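Local coordinates for anaphase-promoting complex subunit cut9 (PDB 2XPI), which forms part of the anaphase-promoting complex, an E3 ubiquitin ligase controlling mitosis and G1, and dimerizes and binds Hcn1 through its TPR repeats, at residues A[454-457]-A[458-461]; A[491-494]-A[495-499]. One frame throughout, in Å; residues are numbered along the deposited sequence.

Contact 1 (A[454-457]-A[458-461])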
loop_
_atom_site.group_PDB
_atom_site.type_symbol
_atom_site.label_atom_id
_atom_site.label_comp_id
_atom_site.label_asym_id
_atom_site.label_seq_id
_atom_site.Cartn_x
_atom_site.Cartn_y
_atom_site.Cartn_z
ATOM N N LEU A 454 -3.921 -29.470 39.191
ATOM C CA LEU A 454 -3.724 -28.681 40.390
ATOM C C LEU A 454 -4.367 -29.334 41.608
ATOM O O LEU A 454 -4.103 -28.944 42.749
ATOM C CB LEU A 454 -4.304 -27.281 40.198
ATOM C CG LEU A 454 -3.560 -26.454 39.160
ATOM C CD1 LEU A 454 -4.163 -25.070 39.019
ATOM C CD2 LEU A 454 -2.091 -26.373 39.531
ATOM N N GLY A 455 -5.227 -30.316 41.360
ATOM C CA GLY A 455 -6.003 -30.912 42.424
ATOM C C GLY A 455 -7.327 -30.236 42.758
ATOM O O GLY A 455 -7.922 -30.566 43.780
ATOM N N ASN A 456 -7.803 -29.302 41.934
ATOM C CA ASN A 456 -9.131 -28.732 42.165
ATOM C C ASN A 456 -10.174 -29.574 41.458
ATOM O O ASN A 456 -10.604 -29.254 40.360
ATOM C CB ASN A 456 -9.235 -27.270 41.714
ATOM C CG ASN A 456 -7.994 -26.462 42.060
ATOM O OD1 ASN A 456 -7.189 -26.878 42.893
ATOM N ND2 ASN A 456 -7.825 -25.305 41.411
ATOM N N ILE A 457 -10.566 -30.666 42.091
ATOM C CA ILE A 457 -11.558 -31.579 41.538
ATOM C C ILE A 457 -12.930 -30.924 41.458
ATOM O O ILE A 457 -13.692 -31.202 40.546
ATOM C CB ILE A 457 -11.687 -32.865 42.399
ATOM C CG1 ILE A 457 -10.665 -32.856 43.544
ATOM C CG2 ILE A 457 -11.538 -34.111 41.542
ATOM C CD1 ILE A 457 -10.965 -31.837 44.652
ATOM N N LEU A 458 -13.266 -30.075 42.419
ATOM C CA LEU A 458 -14.572 -29.433 42.358
ATOM C C LEU A 458 -14.606 -28.558 41.115
ATOM O O LEU A 458 -15.543 -28.610 40.316
ATOM C CB LEU A 458 -14.871 -28.613 43.616
ATOM C CG LEU A 458 -16.117 -27.712 43.520
ATOM C CD1 LEU A 458 -17.281 -28.166 44.430
ATOM C CD2 LEU A 458 -15.772 -26.240 43.781
ATOM N N LEU A 459 -13.552 -27.772 40.949
ATOM C CA LEU A 459 -13.465 -26.840 39.845
ATOM C C LEU A 459 -13.376 -27.605 38.527
ATOM O O LEU A 459 -14.083 -27.287 37.566
ATOM C CB LEU A 459 -12.254 -25.939 40.031
ATOM C CG LEU A 459 -12.365 -24.565 39.390
ATOM C CD1 LEU A 459 -13.603 -23.872 39.911
ATOM C CD2 LEU A 459 -11.118 -23.738 39.665
ATOM N N ALA A 460 -12.516 -28.621 38.497
ATOM C CA ALA A 460 -12.314 -29.424 37.307
ATOM C C ALA A 460 -13.632 -30.053 36.887
ATOM O O ALA A 460 -13.909 -30.220 35.708
ATOM C CB ALA A 460 -11.262 -30.505 37.565
ATOM N N ASN A 461 -14.454 -30.399 37.857
ATOM C CA ASN A 461 -15.740 -30.989 37.557
ATOM C C ASN A 461 -16.731 -29.941 37.046
ATOM O O ASN A 461 -17.537 -30.227 36.171
ATOM C CB ASN A 461 -16.300 -31.695 38.792
ATOM C CG ASN A 461 -17.586 -32.422 38.501
ATOM O OD1 ASN A 461 -17.664 -33.193 37.548
ATOM N ND2 ASN A 461 -18.606 -32.178 39.313
#
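The carbonyl oxygen Asn456 O takes the amide of Ala460 at 2.7 Å from Ala460 N, the donor tilted 19° from the carbonyl plane, and so closes the first turn of helix 457-470. One residue on, Asn461 N donates to Ile457 O over 2.9 Å; here the N-H comes from above the carbonyl plane and the bond is more bent, with an N-H...O angle of 144°. Asn456 occupies the N-cap position, yet its side chain makes no capping bond. With CG beside the backbone N and anti to the carbonyl carbon (chi1 -41°), the amide is carried back to the preceding helix, where ND2 bonds weakly to His451. The Leu459 side chain runs alongside that of Asn456, with Leu459 CB 3.7 Å from Asn456 CB and Leu459 CD2 4.0 Å from Asn456 ND2. The chain reverses just before this. Gly455, at positive phi, completes a Schellman motif at the end of helix 442-454, and Asn456 centres an inverse gamma turn whose weak bond runs from Ile457 N to Gly455 O. The contact is thus the tight link between two antiparallel helices of TPR 11: Leu459 and Ala460 lean on His451 of helix 442-454, while Leu454 reaches Ile427 of helix 423-435.

Contact 2 (A[491-494]-A[495-499])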
loop_
_atom_site.group_PDB
_atom_site.type_symbol
_atom_site.label_atom_id
_atom_site.label_comp_id
_atom_site.label_asym_id
_atom_site.label_seq_id
_atom_site.Cartn_x
_atom_site.Cartn_y
_atom_site.Cartn_z
ATOM N N MET A 491 -15.965 -45.872 41.395
ATOM C CA MET A 491 -15.346 -46.723 40.405
ATOM C C MET A 491 -16.343 -47.127 39.328
ATOM O O MET A 491 -16.013 -47.153 38.137
ATOM C CB MET A 491 -14.718 -47.935 41.078
ATOM C CG MET A 491 -13.599 -47.543 42.012
ATOM S SD MET A 491 -12.472 -46.426 41.164
ATOM C CE MET A 491 -11.608 -45.642 42.532
ATOM N N GLN A 492 -17.570 -47.419 39.740
ATOM C CA GLN A 492 -18.581 -47.858 38.793
ATOM C C GLN A 492 -18.776 -46.833 37.685
ATOM O O GLN A 492 -18.668 -47.165 36.497
ATOM C CB GLN A 492 -19.903 -48.156 39.487
ATOM C CG GLN A 492 -21.006 -48.549 38.523
ATOM C CD GLN A 492 -20.660 -49.775 37.682
ATOM O OE1 GLN A 492 -19.526 -50.261 37.696
ATOM N NE2 GLN A 492 -21.648 -50.284 36.946
ATOM N N THR A 493 -19.047 -45.590 38.074
ATOM C CA THR A 493 -19.178 -44.496 37.113
ATOM C C THR A 493 -17.902 -44.316 36.262
ATOM O O THR A 493 -17.967 -44.240 35.030
ATOM C CB THR A 493 -19.570 -43.181 37.815
ATOM O OG1 THR A 493 -20.819 -43.369 38.502
ATOM C CG2 THR A 493 -19.700 -42.031 36.807
ATOM N N ALA A 494 -16.741 -44.275 36.911
ATOM C CA ALA A 494 -15.481 -44.275 36.170
ATOM C C ALA A 494 -15.442 -45.351 35.081
ATOM O O ALA A 494 -15.082 -45.060 33.958
ATOM C CB ALA A 494 -14.291 -44.415 37.106
ATOM N N ILE A 495 -15.810 -46.592 35.401
ATOM C CA ILE A 495 -15.765 -47.666 34.407
ATOM C C ILE A 495 -16.704 -47.371 33.247
ATOM O O ILE A 495 -16.354 -47.584 32.081
ATOM C CB ILE A 495 -16.134 -49.027 35.027
ATOM C CG1 ILE A 495 -14.914 -49.642 35.713
ATOM C CG2 ILE A 495 -16.694 -49.979 33.975
ATOM C CD1 ILE A 495 -15.272 -50.527 36.883
ATOM N N ASN A 496 -17.896 -46.872 33.564
ATOM C CA ASN A 496 -18.873 -46.552 32.527
ATOM C C ASN A 496 -18.345 -45.475 31.585
ATOM O O ASN A 496 -18.484 -45.566 30.365
ATOM C CB ASN A 496 -20.204 -46.119 33.147
ATOM C CG ASN A 496 -20.814 -47.196 34.040
ATOM O OD1 ASN A 496 -21.553 -46.885 34.974
ATOM N ND2 ASN A 496 -20.510 -48.465 33.757
ATOM N N HIS A 497 -17.723 -44.454 32.162
ATOM C CA HIS A 497 -17.168 -43.377 31.370
ATOM C C HIS A 497 -16.019 -43.851 30.493
ATOM O O HIS A 497 -16.022 -43.599 29.290
ATOM C CB HIS A 497 -16.758 -42.212 32.261
ATOM C CG HIS A 497 -17.904 -41.337 32.649
ATOM N ND1 HIS A 497 -17.982 -40.701 33.870
ATOM C CD2 HIS A 497 -19.028 -40.991 31.973
ATOM C CE1 HIS A 497 -19.101 -39.999 33.927
ATOM N NE2 HIS A 497 -19.750 -40.154 32.789
ATOM N N PHE A 498 -15.047 -44.542 31.077
ATOM C CA PHE A 498 -13.975 -45.139 30.281
ATOM C C PHE A 498 -14.467 -46.059 29.171
ATOM O O PHE A 498 -13.955 -46.007 28.049
ATOM C CB PHE A 498 -12.999 -45.891 31.165
ATOM C CG PHE A 498 -12.344 -45.028 32.180
ATOM C CD1 PHE A 498 -11.928 -43.755 31.845
ATOM C CD2 PHE A 498 -12.154 -45.475 33.468
ATOM C CE1 PHE A 498 -11.326 -42.960 32.766
ATOM C CE2 PHE A 498 -11.551 -44.678 34.390
ATOM C CZ PHE A 498 -11.138 -43.420 34.043
ATOM N N GLN A 499 -15.448 -46.905 29.472
ATOM C CA GLN A 499 -15.962 -47.828 28.465
ATOM C C GLN A 499 -16.606 -47.079 27.303
ATOM O O GLN A 499 -16.597 -47.544 26.167
ATOM C CB GLN A 499 -16.942 -48.834 29.074
ATOM C CG GLN A 499 -16.277 -50.046 29.687
ATOM C CD GLN A 499 -17.226 -50.867 30.565
ATOM O OE1 GLN A 499 -16.876 -51.968 31.010
ATOM N NE2 GLN A 499 -18.425 -50.333 30.820
#
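The opening turns of helix 491-507, in TPR 12, bring Thr493 against His497 and Ala494 against Phe498, each pair one helical turn apart. Four successive i to i+4 bonds hold the backbone, from Ile495 N to Met491 O (2.8 Å) through to Phe498 N to Ala494 O (2.9 Å), the last almost straight at 174°. Thr493 and His497 extend alongside each other: the methyl Thr493 CG2 approaches the imidazole obliquely, 3.6 Å from His497 CE1. His497 CG stands anti to its carbonyl carbon (chi1 -81°), which leans the ring back along the helix to that methyl, while Thr493 OG1 bonds to Asp490. Phe498 leans back in the same manner and sets CE2 3.9 Å from Ala494 CB. On the outer side, the amide of Asn496 folds over the carbonyl of Gln492, with Asn496 CG 3.3 Å from Gln492 O, and meets the end of the Gln492 side chain with the two amide planes 77° apart; Asn496 ND2 is 3.8 Å from Gln492 NE2, a loose approach of two donors with no hydrogen bond between them. An alanine here, in place of Asn496, would remove the amide lying over Gln492 O and would probably leave that carbonyl and the end of the glutamine without their side-chain neighbour. The inner side is buried between two helices: Met491 and Ala494 touch Phe486, and Ile495 touches Ala525 and Tyr526. Phe498 also packs on an apolar side chain on the chain of another protein, consistent with Hcn1 binding by this repeat. Helix 491-507, second in TPR 12, thus packs on helix 475-487 of its own repeat and helix 516-528 of TPR 13, the helix-turn-helix stacking by which TPRs build a superhelix.

Both contacts are local ones at the start of a TPR helix, in the successive repeats 11 and 12. They follow in series along the chain; their centres are 18 Å apart and their nearest atoms about 8 Å, without touching. Contact 1 is a surface contact spanning the bend between two helices, where the bonds are those of the backbone, with Gly455 ending one helix and the carbonyl of Asn456 starting the next. Contact 2 lies wholly within one helix and is partly buried: regular backbone bonding is joined there by aromatic side chains packed on a threonine and an alanine. Another protein chain reaches contact 2 at one residue, whereas no other chain of the assembly touches contact 1.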